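Local coordinates for In2-1 family protein, glutathione transferase lambda3 (Populus trichocarpa, PDB 4PQI), which binds glutathione and, as a Lambda-class member of the plant glutathione transferases, probably works as a thiol transferase, at residues 13-18 with 60-65; 43-48 with 182-187; 155-160 with 206-211. One frame throughout, in Å; residues are numbered along the deposited sequence.

The three contacts form a row across the chain. Contact 2 lies near its centre, contacts 1 and 3 on opposite sides, each with its centre about 17 Å from that of contact 2 and about 33 Å from the other. Contact 1 meets contact 2 through Trp-48, whose CH2 lies 3.9 Å from Leu-15 CD1. On the other side Ile-183 CD1 reaches Trp-211 CZ3 at 3.6 Å, joining contact 2 to contact 3. Glutathione touches contact 2 directly, at the ring of Phe-43, while in contact 1 the side chain of Leu-65 stays about 8 Å from it. Contact 3 instead lies beside bound calcium, with the side chain of Lys-207 about 4 Å away.

Contact 1: 13-18 with 60-65; sequences EKLAPP and IKLVPL
Pro-18 and Pro-64 make the tight end of this contact. Their CA atoms are 4.6 Å apart, and the CA of Pro-18 approaches the carbonyl O of Pro-64 at 3.4 Å in a CA-H...O contact with an angle of 125° at the hydrogen. The two rings meet more loosely, CB to CB at 4.3 Å. Pro-64 also brings its CG up to the backbone of the other segment, 3.8 Å from Ala-16 O and 3.9 Å from Pro-17 O. Ala-16 O itself is hydrogen-bonded to the hydroxyl of Tyr-39, which also packs on Pro-64.

Toward Glu-13 the fit slackens. Leu-62 CD1 lies 4.3 Å from Leu-15 CD2 and 4.1 Å from Glu-13 OE1. Glu-13 has CG anti to its amide nitrogen (chi1 -177°) and an extended chain, which carries the carboxylate across the leucine to Arg-51, its salt-bridge partner, and to Gln-57. Ala-16 and Pro-17 are exposed to solvent although their carbonyls meet Pro-64, and Pro-17 CB points away from the strand.

The end-to-end directions of the touching parts differ by 25°, so 13-18 runs alongside 60-65; no hydrogen bond joins the two segments, though Pro-64 has a backbone hydrogen bond with Leu-19 just beyond. Strand 60-64 is an edge strand, next to 33-37, of the four-stranded mixed sheet, order 2-1-3-4, of the thioredoxin-like N-terminal domain of glutathione transferases.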
loop_
_atom_site.group_PDB
_atom_site.type_symbol
_atom_site.label_atom_id
_atom_site.label_comp_id
_atom_site.label_asym_id
_atom_site.label_seq_id
_atom_site.Cartn_x
_atom_site.Cartn_y
_atom_site.Cartn_z
ATOM N N GLU A 13 -17.225 2.108 -3.499
ATOM C CA GLU A 13 -17.381 2.836 -2.257
ATOM C C GLU A 13 -17.376 4.344 -2.488
ATOM O O GLU A 13 -16.516 4.873 -3.190
ATOM C CB GLU A 13 -16.263 2.439 -1.303
ATOM C CG GLU A 13 -16.344 3.069 0.062
ATOM C CD GLU A 13 -15.267 2.539 0.987
ATOM O OE1 GLU A 13 -15.344 2.812 2.205
ATOM O OE2 GLU A 13 -14.340 1.862 0.489
ATOM N N LYS A 14 -18.351 5.030 -1.903
ATOM C CA LYS A 14 -18.357 6.485 -1.889
ATOM C C LYS A 14 -17.303 6.993 -0.890
ATOM O O LYS A 14 -17.228 6.517 0.244
ATOM C CB LYS A 14 -19.746 6.980 -1.504
ATOM C CG LYS A 14 -19.893 8.486 -1.474
ATOM C CD LYS A 14 -19.694 9.089 -2.854
ATOM C CE LYS A 14 -20.092 10.556 -2.857
ATOM N NZ LYS A 14 -19.556 11.260 -1.660
ATOM N N LEU A 15 -16.480 7.946 -1.317
ATOM C CA LEU A 15 -15.411 8.477 -0.469
ATOM C C LEU A 15 -15.797 9.825 0.137
ATOM O O LEU A 15 -16.178 10.741 -0.587
ATOM C CB LEU A 15 -14.113 8.614 -1.279
ATOM C CG LEU A 15 -13.508 7.278 -1.740
ATOM C CD1 LEU A 15 -12.174 7.473 -2.442
ATOM C CD2 LEU A 15 -13.359 6.335 -0.552
ATOM N N ALA A 16 -15.714 9.932 1.461
ATOM C CA ALA A 16 -15.943 11.202 2.162
ATOM C C ALA A 16 -14.757 12.151 1.984
ATOM O O ALA A 16 -13.621 11.697 1.848
ATOM C CB ALA A 16 -16.190 10.945 3.649
ATOM N N PRO A 17 -15.013 13.474 1.987
ATOM C CA PRO A 17 -13.919 14.445 1.842
ATOM C C PRO A 17 -12.957 14.352 3.026
ATOM O O PRO A 17 -13.379 14.023 4.132
ATOM C CB PRO A 17 -14.648 15.807 1.836
ATOM C CG PRO A 17 -16.058 15.494 1.486
ATOM C CD PRO A 17 -16.325 14.140 2.081
ATOM N N PRO A 18 -11.661 14.594 2.796
ATOM C CA PRO A 18 -10.757 14.518 3.947
ATOM C C PRO A 18 -11.047 15.628 4.970
ATOM O O PRO A 18 -11.523 16.707 4.600
ATOM C CB PRO A 18 -9.368 14.687 3.316
ATOM C CG PRO A 18 -9.633 15.371 1.996
ATOM C CD PRO A 18 -10.943 14.822 1.530
ATOM N N ILE A 60 -14.677 -1.414 8.819
ATOM C CA ILE A 60 -13.590 -0.472 9.066
ATOM C C ILE A 60 -13.878 0.886 8.442
ATOM O O ILE A 60 -13.693 1.082 7.239
ATOM C CB ILE A 60 -12.261 -1.011 8.502
ATOM C CG1 ILE A 60 -11.929 -2.380 9.113
ATOM C CG2 ILE A 60 -11.110 0.005 8.711
ATOM C CD1 ILE A 60 -10.747 -3.091 8.437
ATOM N N LYS A 61 -14.315 1.829 9.270
ATOM C CA LYS A 61 -14.643 3.164 8.798
ATOM C C LYS A 61 -13.367 3.921 8.430
ATOM O O LYS A 61 -12.384 3.883 9.169
ATOM C CB LYS A 61 -15.416 3.926 9.873
ATOM C CG LYS A 61 -16.715 3.257 10.327
ATOM C CD LYS A 61 -17.626 2.950 9.143
ATOM C CE LYS A 61 -18.975 2.376 9.572
ATOM N NZ LYS A 61 -19.769 1.937 8.375
ATOM N N LEU A 62 -13.366 4.604 7.286
ATOM C CA LEU A 62 -12.249 5.501 6.967
ATOM C C LEU A 62 -12.402 6.886 7.637
ATOM O O LEU A 62 -13.486 7.469 7.660
ATOM C CB LEU A 62 -12.123 5.687 5.457
ATOM C CG LEU A 62 -11.923 4.422 4.635
ATOM C CD1 LEU A 62 -11.830 4.761 3.152
ATOM C CD2 LEU A 62 -10.679 3.690 5.105
ATOM N N VAL A 63 -11.307 7.393 8.183
ATOM C CA VAL A 63 -11.235 8.774 8.647
ATOM C C VAL A 63 -10.067 9.407 7.905
ATOM O O VAL A 63 -8.929 9.330 8.365
ATOM C CB VAL A 63 -10.967 8.838 10.165
ATOM C CG1 VAL A 63 -10.990 10.286 10.654
ATOM C CG2 VAL A 63 -11.990 7.998 10.924
ATOM N N PRO A 64 -10.333 9.997 6.723
ATOM C CA PRO A 64 -9.251 10.615 5.945
ATOM C C PRO A 64 -8.921 12.040 6.421
ATOM O O PRO A 64 -9.810 12.827 6.753
ATOM C CB PRO A 64 -9.813 10.609 4.523
ATOM C CG PRO A 64 -11.299 10.825 4.736
ATOM C CD PRO A 64 -11.616 10.013 5.991
ATOM N N LEU A 65 -7.625 12.343 6.467
ATOM C CA LEU A 65 -7.118 13.604 6.981
ATOM C C LEU A 65 -6.376 14.325 5.882
ATOM O O LEU A 65 -5.819 13.697 4.984
ATOM C CB LEU A 65 -6.125 13.340 8.130
ATOM C CG LEU A 65 -6.617 12.445 9.263
ATOM C CD1 LEU A 65 -5.504 12.162 10.290
ATOM C CD2 LEU A 65 -7.841 13.096 9.922
#

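Contact 2: 43-48 with 182-187; sequences FAQRVW and YIPFVE. With GSH (glutathione), chain B.
Gln-45 and Pro-184 mark the crossing of helices 42-54 and 177-197, their CA atoms 6.5 Å apart where the local axes approach to 8.5 Å at 133°. Helix 177-197 is kinked here, where Pro-184 has no N-H to give and the N of Phe-185 makes only a weak bond, to Tyr-182 O. Gln-45 holds CG anti to its backbone N (chi1 -171°) and stays extended, laying its amide across the proline, OE1 3.2 Å from Pro-184 CB. Its NE2 donates to the syn lone pair of Glu-187 OE1 at 3.1 Å, tilted slightly from the amide plane. Arg-188 NH1 is hydrogen-bonded to Gln-45 OE1, and Tyr-221 shares Glu-187 OE1.

Phe-185 points its ring edge at the face of Phe-43 in a T-shaped stack, centroids 4.8 Å apart and planes at 67°, with CZ over the centre of the Phe-43 ring. Glutathione CB1 covers the opposite face. Phe-185 CE2 also lies over one guanidinium face of Arg-46, 3.5 Å from NH2. With an alanine in place of Phe-43, a gap is likely to open between glutathione and Phe-185, leaving both without their aromatic neighbour.

Arg-46 NE is hydrogen-bonded to Ala-181 O and NH1 to Ser-97 OG, a hydroxyl that also binds glutathione. The N-terminal domain helix 42-54 thus lies between helix 97-107 and helix 177-197, while Phe-185 packs further against helix 118-139.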
loop_
_atom_site.group_PDB
_atom_site.type_symbol
_atom_site.label_atom_id
_atom_site.label_comp_id
_atom_site.label_asym_id
_atom_site.label_seq_id
_atom_site.Cartn_x
_atom_site.Cartn_y
_atom_site.Cartn_z
ATOM N N PHE A 43 1.611 4.305 2.297
ATOM C CA PHE A 43 1.648 3.380 3.437
ATOM C C PHE A 43 0.219 3.039 3.855
ATOM O O PHE A 43 -0.112 1.869 4.071
ATOM C CB PHE A 43 2.426 3.955 4.620
ATOM C CG PHE A 43 3.891 4.166 4.339
ATOM C CD1 PHE A 43 4.790 3.112 4.442
ATOM C CD2 PHE A 43 4.366 5.424 3.977
ATOM C CE1 PHE A 43 6.145 3.306 4.181
ATOM C CE2 PHE A 43 5.710 5.625 3.717
ATOM C CZ PHE A 43 6.604 4.560 3.815
ATOM N N ALA A 44 -0.622 4.068 3.950
ATOM C CA ALA A 44 -2.040 3.869 4.232
ATOM C C ALA A 44 -2.741 3.083 3.115
ATOM O O ALA A 44 -3.631 2.274 3.376
ATOM C CB ALA A 44 -2.725 5.216 4.446
ATOM N N GLN A 45 -2.340 3.323 1.868
ATOM C CA GLN A 45 -2.944 2.604 0.758
ATOM C C GLN A 45 -2.832 1.096 0.940
ATOM O O GLN A 45 -3.770 0.376 0.617
ATOM C CB GLN A 45 -2.326 3.014 -0.573
ATOM C CG GLN A 45 -3.067 2.444 -1.774
ATOM C CD GLN A 45 -2.457 2.882 -3.075
ATOM O OE1 GLN A 45 -1.404 3.531 -3.087
ATOM N NE2 GLN A 45 -3.124 2.565 -4.185
ATOM N N ARG A 46 -1.696 0.631 1.465
ATOM C CA ARG A 46 -1.536 -0.784 1.801
ATOM C C ARG A 46 -2.730 -1.279 2.614
ATOM O O ARG A 46 -3.332 -2.286 2.290
ATOM C CB ARG A 46 -0.259 -1.017 2.597
ATOM C CG ARG A 46 1.037 -0.923 1.816
ATOM C CD ARG A 46 2.210 -0.802 2.783
ATOM N NE ARG A 46 3.519 -0.969 2.137
ATOM C CZ ARG A 46 4.685 -0.777 2.751
ATOM N NH1 ARG A 46 4.718 -0.379 4.022
ATOM N NH2 ARG A 46 5.823 -0.957 2.093
ATOM N N VAL A 47 -3.078 -0.558 3.675
ATOM C CA VAL A 47 -4.136 -1.035 4.554
ATOM C C VAL A 47 -5.485 -0.907 3.859
ATOM O O VAL A 47 -6.358 -1.783 3.986
ATOM C CB VAL A 47 -4.143 -0.275 5.888
ATOM C CG1 VAL A 47 -5.114 -0.931 6.853
ATOM C CG2 VAL A 47 -2.734 -0.241 6.480
ATOM N N TRP A 48 -5.642 0.169 3.096
ATOM C CA TRP A 48 -6.854 0.400 2.317
ATOM C C TRP A 48 -7.196 -0.771 1.374
ATOM O O TRP A 48 -8.318 -1.268 1.372
ATOM C CB TRP A 48 -6.687 1.698 1.537
ATOM C CG TRP A 48 -7.923 2.230 0.891
ATOM C CD1 TRP A 48 -9.180 1.684 0.914
ATOM C CD2 TRP A 48 -8.018 3.424 0.110
ATOM N NE1 TRP A 48 -10.045 2.471 0.197
ATOM C CE2 TRP A 48 -9.357 3.545 -0.304
ATOM C CE3 TRP A 48 -7.097 4.401 -0.280
ATOM C CZ2 TRP A 48 -9.798 4.611 -1.091
ATOM C CZ3 TRP A 48 -7.537 5.454 -1.052
ATOM C CH2 TRP A 48 -8.869 5.550 -1.456
ATOM N N TYR A 182 3.966 -3.830 -1.771
ATOM C CA TYR A 182 4.787 -3.189 -2.799
ATOM C C TYR A 182 4.065 -2.279 -3.797
ATOM O O TYR A 182 4.614 -1.248 -4.227
ATOM C CB TYR A 182 5.596 -4.246 -3.560
ATOM C CG TYR A 182 6.794 -4.689 -2.768
ATOM C CD1 TYR A 182 7.956 -3.943 -2.780
ATOM C CD2 TYR A 182 6.749 -5.828 -1.970
ATOM C CE1 TYR A 182 9.049 -4.325 -2.044
ATOM C CE2 TYR A 182 7.843 -6.217 -1.223
ATOM C CZ TYR A 182 8.988 -5.456 -1.268
ATOM O OH TYR A 182 10.093 -5.811 -0.539
ATOM N N ILE A 183 2.862 -2.671 -4.187
ATOM C CA ILE A 183 2.176 -1.977 -5.277
ATOM C C ILE A 183 1.994 -0.456 -5.107
ATOM O O ILE A 183 2.125 0.269 -6.086
ATOM C CB ILE A 183 0.841 -2.692 -5.729
ATOM C CG1 ILE A 183 0.356 -2.149 -7.076
ATOM C CG2 ILE A 183 -0.279 -2.506 -4.712
ATOM C CD1 ILE A 183 1.303 -2.359 -8.236
ATOM N N PRO A 184 1.715 0.046 -3.878
ATOM C CA PRO A 184 1.543 1.508 -3.838
ATOM C C PRO A 184 2.812 2.267 -4.218
ATOM O O PRO A 184 2.752 3.375 -4.776
ATOM C CB PRO A 184 1.208 1.785 -2.364
ATOM C CG PRO A 184 0.661 0.490 -1.849
ATOM C CD PRO A 184 1.476 -0.557 -2.554
ATOM N N PHE A 185 3.959 1.668 -3.932
ATOM C CA PHE A 185 5.229 2.339 -4.185
ATOM C C PHE A 185 5.659 2.141 -5.637
ATOM O O PHE A 185 6.108 3.089 -6.303
ATOM C CB PHE A 185 6.281 1.894 -3.157
ATOM C CG PHE A 185 5.957 2.348 -1.756
ATOM C CD1 PHE A 185 6.304 3.630 -1.331
ATOM C CD2 PHE A 185 5.248 1.523 -0.888
ATOM C CE1 PHE A 185 5.968 4.069 -0.044
ATOM C CE2 PHE A 185 4.912 1.955 0.393
ATOM C CZ PHE A 185 5.276 3.225 0.818
ATOM N N VAL A 186 5.466 0.926 -6.148
ATOM C CA VAL A 186 5.747 0.656 -7.550
ATOM C C VAL A 186 4.848 1.513 -8.442
ATOM O O VAL A 186 5.322 2.085 -9.421
ATOM C CB VAL A 186 5.607 -0.849 -7.896
ATOM C CG1 VAL A 186 5.684 -1.065 -9.437
ATOM C CG2 VAL A 186 6.672 -1.664 -7.177
ATOM N N GLU A 187 3.565 1.616 -8.081
ATOM C CA GLU A 187 2.599 2.492 -8.760
ATOM C C GLU A 187 3.145 3.914 -8.934
ATOM O O GLU A 187 3.205 4.450 -10.052
ATOM C CB GLU A 187 1.272 2.528 -7.968
ATOM C CG GLU A 187 0.286 3.656 -8.344
ATOM C CD GLU A 187 -0.926 3.780 -7.381
ATOM O OE1 GLU A 187 -1.213 2.833 -6.599
ATOM O OE2 GLU A 187 -1.596 4.841 -7.421
HETATM N N1 GSH B . 6.425 3.420 8.740
HETATM C CA1 GSH B . 5.101 4.022 8.683
HETATM C C1 GSH B . 4.100 3.019 8.165
HETATM O O11 GSH B . 2.925 2.976 8.593
HETATM O O12 GSH B . 4.439 2.187 7.304
HETATM C CB1 GSH B . 5.157 5.266 7.799
HETATM C CG1 GSH B . 3.790 5.905 7.577
HETATM C CD1 GSH B . 4.000 7.310 7.052
HETATM O OE1 GSH B . 5.291 7.852 6.997
HETATM N N2 GSH B . 2.959 8.022 6.630
HETATM C CA2 GSH B . 3.192 9.380 6.162
HETATM C C2 GSH B . 2.832 10.387 7.217
HETATM O O2 GSH B . 1.779 10.139 8.111
HETATM C CB2 GSH B . 2.378 9.649 4.900
HETATM S SG2 GSH B . 3.221 9.068 3.411
HETATM N N3 GSH B . 3.529 11.510 7.255
HETATM C CA3 GSH B . 2.986 12.692 7.897
HETATM C C3 GSH B . 3.899 13.135 9.013
HETATM O O31 GSH B . 3.592 14.115 9.737
HETATM O O32 GSH B . 4.972 12.516 9.222
#

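Contact 3: 155-160 with 206-211; sequences DHLENA and QKLAAW. Unlike the reference sequence in segment 155-160: His-156 (reference Tyr).
Glu-158 reaches across from helix 151-160 and sets both carboxylate oxygens on the first turn of helix 206-215. OE1 accepts from Leu-208 N at 2.8 Å, with 140° at the hydrogen, and OE2 from Lys-207 N at 3.0 Å, straighter at 158°. Each oxygen uses its syn lone pair, so the two N-H groups approach from the inner sides. This two-pronged grip probably fixes the rotation of the group, and the positive end of the helix dipole is likely to stabilise its charge. The fit is close: Lys-207 CB lies 3.4 Å from Glu-158 OE2, and Leu-208 CB lies 3.3 Å from Glu-158 OE1.

What places the carboxylate is CG anti to the backbone N followed by a bend at chi2 (66°), which turns the end of the chain onto the helix start. Near this point the CA atoms of Glu-158 and Leu-208 are only 5.3 Å apart. Beside it, Leu-157 CB rests on Leu-208 CD1 at 4.1 Å. The amine end of Lys-207 leads away from Glu-158, and its side chain touches Leu-161 and His-162, in the loop whose residues bind calcium.

Further out, Arg-205 packs on Glu-158 and makes a salt bridge with Asp-155 OD1, a second tie, this one to the residue just ahead of helix 206-215. The two helix axes approach to 8.3 Å and run nearly perpendicular. Leu-157 continues onto Tyr-182 of helix 177-197 and Phe-134 of helix 118-139, and Trp-211 packs on Ile-183 and Val-186, so the pair lies against these two helices of the all-helical C-terminal domain.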
loop_
_atom_site.group_PDB
_atom_site.type_symbol
_atom_site.label_atom_id
_atom_site.label_comp_id
_atom_site.label_asym_id
_atom_site.label_seq_id
_atom_site.Cartn_x
_atom_site.Cartn_y
_atom_site.Cartn_z
ATOM N N ASP A 155 15.380 -4.878 -10.059
ATOM C CA ASP A 155 15.900 -6.193 -10.435
ATOM C C ASP A 155 15.582 -7.200 -9.320
ATOM O O ASP A 155 15.214 -8.340 -9.583
ATOM C CB ASP A 155 17.413 -6.145 -10.688
ATOM C CG ASP A 155 17.774 -5.559 -12.043
ATOM O OD1 ASP A 155 16.859 -5.169 -12.808
ATOM O OD2 ASP A 155 18.988 -5.476 -12.342
ATOM N N HIS A 156 15.729 -6.770 -8.074
ATOM C CA HIS A 156 15.414 -7.629 -6.947
ATOM C C HIS A 156 13.951 -8.084 -7.023
ATOM O O HIS A 156 13.649 -9.255 -6.838
ATOM C CB HIS A 156 15.721 -6.931 -5.622
ATOM C CG HIS A 156 16.072 -7.876 -4.512
ATOM N ND1 HIS A 156 17.166 -8.712 -4.567
ATOM C CD2 HIS A 156 15.462 -8.133 -3.329
ATOM C CE1 HIS A 156 17.221 -9.438 -3.463
ATOM N NE2 HIS A 156 16.199 -9.103 -2.694
ATOM N N LEU A 157 13.043 -7.170 -7.347
ATOM C CA LEU A 157 11.642 -7.561 -7.502
ATOM C C LEU A 157 11.413 -8.468 -8.713
ATOM O O LEU A 157 10.645 -9.434 -8.637
ATOM C CB LEU A 157 10.730 -6.342 -7.576
ATOM C CG LEU A 157 10.731 -5.409 -6.370
ATOM C CD1 LEU A 157 9.633 -4.378 -6.543
ATOM C CD2 LEU A 157 10.560 -6.182 -5.094
ATOM N N GLU A 158 12.070 -8.157 -9.828
ATOM C CA GLU A 158 12.002 -9.011 -11.015
ATOM C C GLU A 158 12.448 -10.444 -10.689
ATOM O O GLU A 158 11.767 -11.421 -11.032
ATOM C CB GLU A 158 12.864 -8.430 -12.151
ATOM C CG GLU A 158 12.934 -9.289 -13.421
ATOM C CD GLU A 158 11.599 -9.388 -14.123
ATOM O OE1 GLU A 158 10.669 -8.634 -13.765
ATOM O OE2 GLU A 158 11.464 -10.225 -15.030
ATOM N N ASN A 159 13.600 -10.560 -10.033
ATOM C CA ASN A 159 14.133 -11.876 -9.695
ATOM C C ASN A 159 13.285 -12.629 -8.653
ATOM O O ASN A 159 13.059 -13.834 -8.788
ATOM C CB ASN A 159 15.604 -11.764 -9.303
ATOM C CG ASN A 159 16.491 -11.467 -10.510
ATOM O OD1 ASN A 159 16.394 -12.132 -11.528
ATOM N ND2 ASN A 159 17.331 -10.448 -10.403
ATOM N N ALA A 160 12.790 -11.907 -7.647
ATOM C CA ALA A 160 11.867 -12.473 -6.672
ATOM C C ALA A 160 10.656 -13.112 -7.356
ATOM O O ALA A 160 10.200 -14.179 -6.936
ATOM C CB ALA A 160 11.410 -11.396 -5.647
ATOM N N GLN A 206 10.277 -8.414 -17.480
ATOM C CA GLN A 206 9.062 -9.036 -17.985
ATOM C C GLN A 206 8.081 -9.394 -16.871
ATOM O O GLN A 206 6.892 -9.093 -16.951
ATOM C CB GLN A 206 9.427 -10.300 -18.777
ATOM C CG GLN A 206 10.117 -10.055 -20.119
ATOM C CD GLN A 206 11.318 -9.115 -20.051
ATOM O OE1 GLN A 206 11.355 -8.086 -20.732
ATOM N NE2 GLN A 206 12.303 -9.467 -19.229
ATOM N N LYS A 207 8.588 -10.055 -15.837
ATOM C CA LYS A 207 7.745 -10.553 -14.756
ATOM C C LYS A 207 7.165 -9.406 -13.944
ATOM O O LYS A 207 6.051 -9.498 -13.430
ATOM C CB LYS A 207 8.553 -11.479 -13.847
ATOM C CG LYS A 207 8.985 -12.784 -14.501
ATOM C CD LYS A 207 7.794 -13.680 -14.713
ATOM C CE LYS A 207 8.215 -15.075 -15.133
ATOM N NZ LYS A 207 7.017 -15.936 -15.300
ATOM N N LEU A 208 7.930 -8.328 -13.824
ATOM C CA LEU A 208 7.464 -7.154 -13.099
ATOM C C LEU A 208 6.313 -6.509 -13.873
ATOM O O LEU A 208 5.316 -6.069 -13.277
ATOM C CB LEU A 208 8.608 -6.153 -12.892
ATOM C CG LEU A 208 8.339 -4.929 -12.014
ATOM C CD1 LEU A 208 8.079 -5.333 -10.559
ATOM C CD2 LEU A 208 9.492 -3.939 -12.105
ATOM N N ALA A 209 6.448 -6.474 -15.199
ATOM C CA ALA A 209 5.399 -5.933 -16.051
ATOM C C ALA A 209 4.105 -6.744 -15.931
ATOM O O ALA A 209 3.017 -6.176 -15.865
ATOM C CB ALA A 209 5.866 -5.865 -17.494
ATOM N N ALA A 210 4.233 -8.068 -15.897
ATOM C CA ALA A 210 3.082 -8.954 -15.738
ATOM C C ALA A 210 2.427 -8.737 -14.383
ATOM O O ALA A 210 1.202 -8.701 -14.272
ATOM C CB ALA A 210 3.500 -10.415 -15.893
ATOM N N TRP A 211 3.264 -8.595 -13.362
ATOM C CA TRP A 211 2.813 -8.328 -12.000
ATOM C C TRP A 211 1.963 -7.047 -11.905
ATOM O O TRP A 211 0.857 -7.077 -11.363
ATOM C CB TRP A 211 4.017 -8.252 -11.065
ATOM C CG TRP A 211 3.656 -8.000 -9.643
ATOM C CD1 TRP A 211 3.144 -8.896 -8.756
ATOM C CD2 TRP A 211 3.782 -6.759 -8.940
ATOM N NE1 TRP A 211 2.946 -8.291 -7.535
ATOM C CE2 TRP A 211 3.323 -6.977 -7.625
ATOM C CE3 TRP A 211 4.234 -5.483 -9.298
ATOM C CZ2 TRP A 211 3.308 -5.967 -6.661
ATOM C CZ3 TRP A 211 4.220 -4.482 -8.341
ATOM C CH2 TRP A 211 3.766 -4.733 -7.035
#